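Local coordinates for proline dehydrogenase (Bradyrhizobium japonicum USDA 110, PDB 3HAZ), which probably oxidises proline to glutamate in two steps, pairing an FAD-dependent proline dehydrogenase with an NAD-dependent aldehyde dehydrogenase in one chain, at residues K369-L374 with D489-P494; T42-I47 with A482-P487. One frame throughout, in Å; residues are numbered along the deposited sequence.

Overall arrangement
Interactions 1 and 2 illustrate how distant parts of one chain can meet on the flank of a barrel enzyme. Along the sequence their segments alternate: 42-47 on helix 33-50, 369-374 at the start of helix 369-384 in the proline dehydrogenase region, then 482-487 and 489-494, which run from the end of helix 480-483 through helix 487-491 and a little beyond. The centres lie about 15 Å apart, on the same side of the chain's centre, and the two contacts meet directly, Pro487 packing against Asp373 and Leu374. The segment 482-494 therefore leans first on an N-terminal helix and then on a helix that binds FAD, joining them beside the flavin site.

Interaction 1: residues K369-L374 with D489-P494; sequences KAMTDL and DAIVRP. With FAD (flavin-adenine dinucleotide), chain C; SO4 (sulfate ion), chain F.
Ile491 reaches over Ala370 and Met371 where helix 369-384, an outer helix of the proline dehydrogenase barrel, meets the short helix 487-491. One bump is the isoleucine's CG1-CD1 arm, standing anti to its own carbonyl carbon (chi1 -60°). Ile491 CD1 fits the groove between Ala370 CB, 3.6 Å away, and Met371 CG, and the two longer chains cross at about a right angle. The Ala370 methyl is a bump in turn, entering the notch between the Ile491 arm and Ala490 CB, which Ala370 CB meets at 3.8 Å. Leu374 CD1 approaches Ile491 CG1 more loosely, at 4.3 Å, with Leu26 of helix 18-28 packed nearby.

The same turn of helix binds FAD. Lys369 bends at chi2, laying CG against the adenine and bringing NZ 2.9 Å from phosphate oxygen O2A of FAD, while the same NZ forms a salt bridge with Asp373 OD2. With an alanine here, O2A would probably lose this cation and Asp373 OD2 its mate, although Asp373 OD1 would still pair with Lys344. Thr372 OG1 donates to adenine N3A. A sulfate, probably from the crystallisation liquor, sits beside the helix start, where Ala370 N donates to its O4 at 2.7 Å.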
loop_
_atom_site.group_PDB
_atom_site.type_symbol
_atom_site.label_atom_id
_atom_site.label_comp_id
_atom_site.label_asym_id
_atom_site.label_seq_id
_atom_site.Cartn_x
_atom_site.Cartn_y
_atom_site.Cartn_z
ATOM N N LYS A 369 -2.042 0.872 31.815
ATOM C CA LYS A 369 -2.909 0.607 32.956
ATOM C C LYS A 369 -2.467 -0.644 33.717
ATOM O O LYS A 369 -2.498 -0.678 34.956
ATOM C CB LYS A 369 -4.364 0.486 32.483
ATOM C CG LYS A 369 -5.427 0.747 33.559
ATOM C CD LYS A 369 -5.727 -0.509 34.363
ATOM C CE LYS A 369 -6.942 -0.320 35.257
ATOM N NZ LYS A 369 -7.350 -1.595 35.909
ATOM N N ALA A 370 -2.040 -1.663 32.974
ATOM C CA ALA A 370 -1.578 -2.914 33.570
ATOM C C ALA A 370 -0.353 -2.714 34.457
ATOM O O ALA A 370 -0.148 -3.465 35.406
ATOM C CB ALA A 370 -1.280 -3.952 32.489
ATOM N N MET A 371 0.469 -1.716 34.135
ATOM C CA MET A 371 1.629 -1.398 34.964
ATOM C C MET A 371 1.193 -0.776 36.295
ATOM O O MET A 371 1.799 -1.024 37.341
ATOM C CB MET A 371 2.606 -0.472 34.224
ATOM C CG MET A 371 3.487 -1.173 33.186
ATOM S SD MET A 371 4.603 -2.399 33.917
ATOM C CE MET A 371 5.824 -1.382 34.756
ATOM N N THR A 372 0.141 0.034 36.259
ATOM C CA THR A 372 -0.403 0.578 37.498
ATOM C C THR A 372 -0.955 -0.558 38.347
ATOM O O THR A 372 -0.745 -0.603 39.561
ATOM C CB THR A 372 -1.501 1.626 37.241
ATOM O OG1 THR A 372 -0.892 2.840 36.782
ATOM C CG2 THR A 372 -2.288 1.913 38.520
ATOM N N ASP A 373 -1.655 -1.480 37.695
ATOM C CA ASP A 373 -2.238 -2.625 38.383
ATOM C C ASP A 373 -1.157 -3.510 38.999
ATOM O O ASP A 373 -1.303 -3.973 40.126
ATOM C CB ASP A 373 -3.131 -3.438 37.437
ATOM C CG ASP A 373 -4.510 -2.827 37.270
ATOM O OD1 ASP A 373 -4.877 -1.932 38.069
ATOM O OD2 ASP A 373 -5.234 -3.244 36.342
ATOM N N LEU A 374 -0.074 -3.736 38.256
ATOM C CA LEU A 374 1.073 -4.470 38.773
ATOM C C LEU A 374 1.706 -3.774 39.970
ATOM O O LEU A 374 2.007 -4.407 40.979
ATOM C CB LEU A 374 2.148 -4.631 37.692
ATOM C CG LEU A 374 2.070 -5.819 36.736
ATOM C CD1 LEU A 374 3.301 -5.824 35.859
ATOM C CD2 LEU A 374 1.954 -7.127 37.505
ATOM N N ASP A 489 0.230 -10.588 32.375
ATOM C CA ASP A 489 -0.042 -11.209 31.081
ATOM C C ASP A 489 -0.406 -10.191 30.013
ATOM O O ASP A 489 -0.383 -10.494 28.820
ATOM C CB ASP A 489 -1.139 -12.264 31.212
ATOM C CG ASP A 489 -0.683 -13.474 32.003
ATOM O OD1 ASP A 489 0.534 -13.765 31.986
ATOM O OD2 ASP A 489 -1.535 -14.125 32.642
ATOM N N ALA A 490 -0.744 -8.980 30.446
ATOM C CA ALA A 490 -1.049 -7.901 29.517
ATOM C C ALA A 490 0.239 -7.224 29.075
ATOM O O ALA A 490 0.355 -6.772 27.935
ATOM C CB ALA A 490 -1.990 -6.891 30.169
ATOM N N ILE A 491 1.202 -7.157 29.992
ATOM C CA ILE A 491 2.501 -6.542 29.730
ATOM C C ILE A 491 3.459 -7.508 29.023
ATOM O O ILE A 491 4.132 -7.135 28.064
ATOM C CB ILE A 491 3.159 -6.045 31.044
ATOM C CG1 ILE A 491 2.273 -4.998 31.730
ATOM C CG2 ILE A 491 4.544 -5.472 30.781
ATOM C CD1 ILE A 491 1.873 -3.850 30.833
ATOM N N VAL A 492 3.505 -8.743 29.519
ATOM C CA VAL A 492 4.359 -9.819 28.998
ATOM C C VAL A 492 5.869 -9.553 29.052
ATOM O O VAL A 492 6.625 -10.380 29.562
ATOM C CB VAL A 492 3.926 -10.313 27.580
ATOM C CG1 VAL A 492 2.406 -10.356 27.461
ATOM C CG2 VAL A 492 4.532 -9.454 26.479
ATOM N N ARG A 493 6.305 -8.406 28.542
ATOM C CA ARG A 493 7.730 -8.109 28.430
ATOM C C ARG A 493 8.063 -6.719 28.964
ATOM O O ARG A 493 7.360 -5.755 28.670
ATOM C CB ARG A 493 8.180 -8.225 26.967
ATOM C CG ARG A 493 9.346 -7.310 26.581
ATOM C CD ARG A 493 10.700 -7.872 27.015
ATOM N NE ARG A 493 11.765 -6.872 26.956
ATOM C CZ ARG A 493 12.992 -7.055 27.433
ATOM N NH1 ARG A 493 13.317 -8.202 28.012
ATOM N NH2 ARG A 493 13.895 -6.091 27.336
ATOM N N PRO A 494 9.145 -6.617 29.748
ATOM C CA PRO A 494 9.614 -5.359 30.338
ATOM C C PRO A 494 9.631 -4.199 29.345
ATOM O O PRO A 494 9.121 -3.120 29.655
ATOM C CB PRO A 494 11.039 -5.700 30.778
ATOM C CG PRO A 494 10.975 -7.146 31.116
ATOM C CD PRO A 494 9.969 -7.764 30.172
HETATM P PA FAD C . -9.355 0.515 38.050
HETATM O O1A FAD C . -10.423 0.563 36.814
HETATM O O2A FAD C . -8.831 -0.828 38.290
HETATM O O5B FAD C . -8.105 1.492 37.693
HETATM C C5B FAD C . -8.389 2.806 37.308
HETATM C C4B FAD C . -7.098 3.636 37.310
HETATM O O4B FAD C . -5.802 3.020 36.779
HETATM C C3B FAD C . -6.979 5.036 37.354
HETATM O O3B FAD C . -7.786 5.759 38.267
HETATM C C2B FAD C . -5.495 5.280 37.253
HETATM O O2B FAD C . -4.813 5.604 38.450
HETATM C C1B FAD C . -4.955 4.116 36.502
HETATM N N9A FAD C . -4.850 4.223 35.058
HETATM C C8A FAD C . -5.873 4.365 34.125
HETATM N N7A FAD C . -5.302 4.374 32.882
HETATM C C5A FAD C . -3.905 4.230 33.052
HETATM C C6A FAD C . -2.764 4.171 32.073
HETATM N N6A FAD C . -3.010 4.276 30.640
HETATM N N1A FAD C . -1.530 4.019 32.501
HETATM C C2A FAD C . -1.264 3.903 33.879
HETATM N N3A FAD C . -2.360 3.962 34.820
HETATM C C4A FAD C . -3.647 4.119 34.371
HETATM N N1 FAD C . -6.486 8.931 44.201
HETATM C C2 FAD C . -5.541 9.910 44.394
HETATM O O2 FAD C . -4.728 10.287 43.348
HETATM N N3 FAD C . -5.441 10.565 45.669
HETATM C C4 FAD C . -6.278 10.215 46.690
HETATM O O4 FAD C . -6.135 10.806 47.952
HETATM C C4X FAD C . -7.263 9.187 46.493
HETATM N N5 FAD C . -8.181 8.787 47.604
HETATM C C5X FAD C . -9.150 7.777 47.387
HETATM C C6 FAD C . -10.056 7.392 48.479
HETATM C C7 FAD C . -11.019 6.379 48.262
HETATM C C7M FAD C . -11.966 6.005 49.391
HETATM C C8 FAD C . -11.112 5.704 46.946
HETATM C C8M FAD C . -12.153 4.603 46.680
HETATM C C9 FAD C . -10.244 6.075 45.905
HETATM C C9A FAD C . -9.243 7.136 46.120
HETATM N N10 FAD C . -8.335 7.530 45.040
HETATM C C10 FAD C . -7.351 8.563 45.269
HETATM C "C1'" FAD C . -8.265 6.779 43.746
HETATM C "C2'" FAD C . -9.152 7.314 42.593
HETATM O "O2'" FAD C . -10.135 8.207 43.106
HETATM C "C3'" FAD C . -9.761 6.123 41.835
HETATM O "O3'" FAD C . -10.850 5.581 42.574
HETATM C "C4'" FAD C . -8.719 4.980 41.553
HETATM O "O4'" FAD C . -7.488 5.355 41.040
HETATM C "C5'" FAD C . -9.346 3.808 40.752
HETATM O "O5'" FAD C . -8.665 2.579 40.948
HETATM P P FAD C . -9.555 1.183 40.845
HETATM O O1P FAD C . -8.591 -0.119 41.239
HETATM O O2P FAD C . -10.733 1.284 41.715
HETATM O O3P FAD C . -10.153 1.125 39.326
HETATM S S SO4 F . -3.046 -2.139 28.935
HETATM O O1 SO4 F . -2.749 -3.496 28.475
HETATM O O2 SO4 F . -2.308 -1.157 28.140
HETATM O O3 SO4 F . -4.478 -1.903 28.788
HETATM O O4 SO4 F . -2.652 -2.026 30.333
#

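Interaction 2: residues T42-I47 with A482-P487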
loop_
_atom_site.group_PDB
_atom_site.type_symbol
_atom_site.label_atom_id
_atom_site.label_comp_id
_atom_site.label_asym_id
_atom_site.label_seq_id
_atom_site.Cartn_x
_atom_site.Cartn_y
_atom_site.Cartn_z
ATOM N N THR A 42 -12.578 -16.216 43.879
ATOM C CA THR A 42 -13.014 -15.021 44.597
ATOM C C THR A 42 -13.434 -13.903 43.646
ATOM O O THR A 42 -14.500 -13.301 43.808
ATOM C CB THR A 42 -11.905 -14.476 45.530
ATOM O OG1 THR A 42 -11.668 -15.408 46.591
ATOM C CG2 THR A 42 -12.315 -13.137 46.136
ATOM N N ALA A 43 -12.591 -13.626 42.657
ATOM C CA ALA A 43 -12.847 -12.544 41.711
ATOM C C ALA A 43 -14.071 -12.803 40.820
ATOM O O ALA A 43 -14.857 -11.889 40.560
ATOM C CB ALA A 43 -11.605 -12.265 40.865
ATOM N N THR A 44 -14.227 -14.040 40.348
ATOM C CA THR A 44 -15.416 -14.400 39.574
ATOM C C THR A 44 -16.682 -14.182 40.411
ATOM O O THR A 44 -17.678 -13.651 39.926
ATOM C CB THR A 44 -15.367 -15.865 39.083
ATOM O OG1 THR A 44 -14.210 -16.058 38.258
ATOM C CG2 THR A 44 -16.618 -16.207 38.281
ATOM N N ARG A 45 -16.635 -14.584 41.676
ATOM C CA ARG A 45 -17.780 -14.405 42.559
ATOM C C ARG A 45 -18.101 -12.927 42.787
ATOM O O ARG A 45 -19.268 -12.544 42.866
ATOM C CB ARG A 45 -17.556 -15.128 43.888
ATOM C CG ARG A 45 -17.563 -16.655 43.756
ATOM C CD ARG A 45 -17.256 -17.341 45.078
ATOM N NE ARG A 45 -18.218 -17.008 46.127
ATOM C CZ ARG A 45 -19.306 -17.725 46.402
ATOM N NH1 ARG A 45 -19.578 -18.817 45.696
ATOM N NH2 ARG A 45 -20.125 -17.352 47.380
ATOM N N LEU A 46 -17.066 -12.100 42.895
ATOM C CA LEU A 46 -17.270 -10.666 43.083
ATOM C C LEU A 46 -17.929 -10.061 41.844
ATOM O O LEU A 46 -18.881 -9.296 41.951
ATOM C CB LEU A 46 -15.948 -9.958 43.393
ATOM C CG LEU A 46 -15.213 -10.371 44.678
ATOM C CD1 LEU A 46 -13.933 -9.565 44.854
ATOM C CD2 LEU A 46 -16.099 -10.229 45.906
ATOM N N ILE A 47 -17.428 -10.426 40.671
ATOM C CA ILE A 47 -17.946 -9.888 39.415
ATOM C C ILE A 47 -19.369 -10.385 39.109
ATOM O O ILE A 47 -20.192 -9.642 38.578
ATOM C CB ILE A 47 -16.998 -10.206 38.253
ATOM C CG1 ILE A 47 -15.718 -9.378 38.385
ATOM C CG2 ILE A 47 -17.677 -9.950 36.910
ATOM C CD1 ILE A 47 -14.572 -9.913 37.547
ATOM N N ALA A 482 -12.433 -11.779 30.784
ATOM C CA ALA A 482 -11.671 -10.614 30.339
ATOM C C ALA A 482 -11.304 -9.676 31.495
ATOM O O ALA A 482 -10.230 -9.070 31.506
ATOM C CB ALA A 482 -12.442 -9.854 29.267
ATOM N N LEU A 483 -12.207 -9.550 32.458
ATOM C CA LEU A 483 -11.961 -8.711 33.623
ATOM C C LEU A 483 -10.921 -9.361 34.526
ATOM O O LEU A 483 -10.397 -8.726 35.444
ATOM C CB LEU A 483 -13.262 -8.492 34.393
ATOM C CG LEU A 483 -14.429 -7.939 33.572
ATOM C CD1 LEU A 483 -15.730 -8.093 34.331
ATOM C CD2 LEU A 483 -14.197 -6.479 33.198
ATOM N N LEU A 484 -10.618 -10.625 34.243
ATOM C CA LEU A 484 -9.773 -11.441 35.112
ATOM C C LEU A 484 -8.358 -11.637 34.581
ATOM O O LEU A 484 -7.552 -12.344 35.190
ATOM C CB LEU A 484 -10.418 -12.807 35.332
ATOM C CG LEU A 484 -11.684 -12.803 36.185
ATOM C CD1 LEU A 484 -12.079 -14.225 36.554
ATOM C CD2 LEU A 484 -11.454 -11.964 37.428
ATOM N N GLN A 485 -8.064 -11.030 33.440
ATOM C CA GLN A 485 -6.728 -11.117 32.870
ATOM C C GLN A 485 -5.725 -10.572 33.874
ATOM O O GLN A 485 -5.907 -9.473 34.404
ATOM C CB GLN A 485 -6.649 -10.301 31.579
ATOM C CG GLN A 485 -5.283 -10.330 30.907
ATOM C CD GLN A 485 -5.038 -9.115 30.028
ATOM O OE1 GLN A 485 -4.458 -9.223 28.945
ATOM N NE2 GLN A 485 -5.482 -7.947 30.491
ATOM N N ARG A 486 -4.673 -11.332 34.146
ATOM C CA ARG A 486 -3.627 -10.835 35.031
ATOM C C ARG A 486 -2.797 -9.742 34.352
ATOM O O ARG A 486 -2.504 -9.826 33.157
ATOM C CB ARG A 486 -2.744 -11.974 35.540
ATOM C CG ARG A 486 -3.182 -12.532 36.897
ATOM C CD ARG A 486 -4.692 -12.737 36.977
ATOM N NE ARG A 486 -5.057 -13.798 37.915
ATOM C CZ ARG A 486 -6.218 -14.449 37.897
ATOM N NH1 ARG A 486 -7.134 -14.148 36.988
ATOM N NH2 ARG A 486 -6.465 -15.404 38.786
ATOM N N PRO A 487 -2.444 -8.697 35.115
ATOM C CA PRO A 487 -1.688 -7.554 34.591
ATOM C C PRO A 487 -0.374 -7.975 33.935
ATOM O O PRO A 487 -0.034 -7.467 32.866
ATOM C CB PRO A 487 -1.430 -6.709 35.844
ATOM C CG PRO A 487 -2.607 -7.021 36.737
ATOM C CD PRO A 487 -2.880 -8.482 36.510
#
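Leu484 turns CG anti to its carbonyl carbon (chi1 -70°) and keeps its chain extended at chi2 (-169°), a setting that carries both methyls across to helix 33-50; Ile47 answers with an extended CG1-CD1 arm (chi2 163°). The two side chains run alongside one another, pointing opposite ways. Leu484 CD2 touches Ala43 CB on one side and, about a right angle round, Ile47 CD1. The 3.5 Å from Leu484 CD2 to Ala43 CB is tighter than usual for two carbons, whereas Leu484 CD2 and Ile47 CD1 keep an ordinary 3.7 Å. The Leu484 and Thr44 side chains cross at about a right angle, Leu484 CD1 coming 3.3 Å from Thr44 OG1, a polar atom whose hydrogen bond goes to His40 O within its own helix. Leu483 takes the other end of the patch: its CB meets Ile47 CD1 and its CD1 meets Ile47 CG2, each at 3.7 Å, so both branches of the isoleucine are used.

Helix 33-50 thus packs against the end of helix 480-483 and the turn after it. Barrel helix 399-409 continues the apolar layer through Ala403 on Ala43 and Ala399 on Ile47, and Ile47 lies about 4 Å, side chain to side chain, from the FAD-binding Phe469. The turn is braced by Arg486 NH1, which donates in the carbonyl plane to Leu484 O at 2.6 Å, while Arg486 NE pairs with Glu36 of helix 33-50. With no hydrogen bond between the two segments, their direct fit is mainly van der Waals packing of aliphatic carbons, and polar ties such as Arg486 to Glu36 lie at its margin.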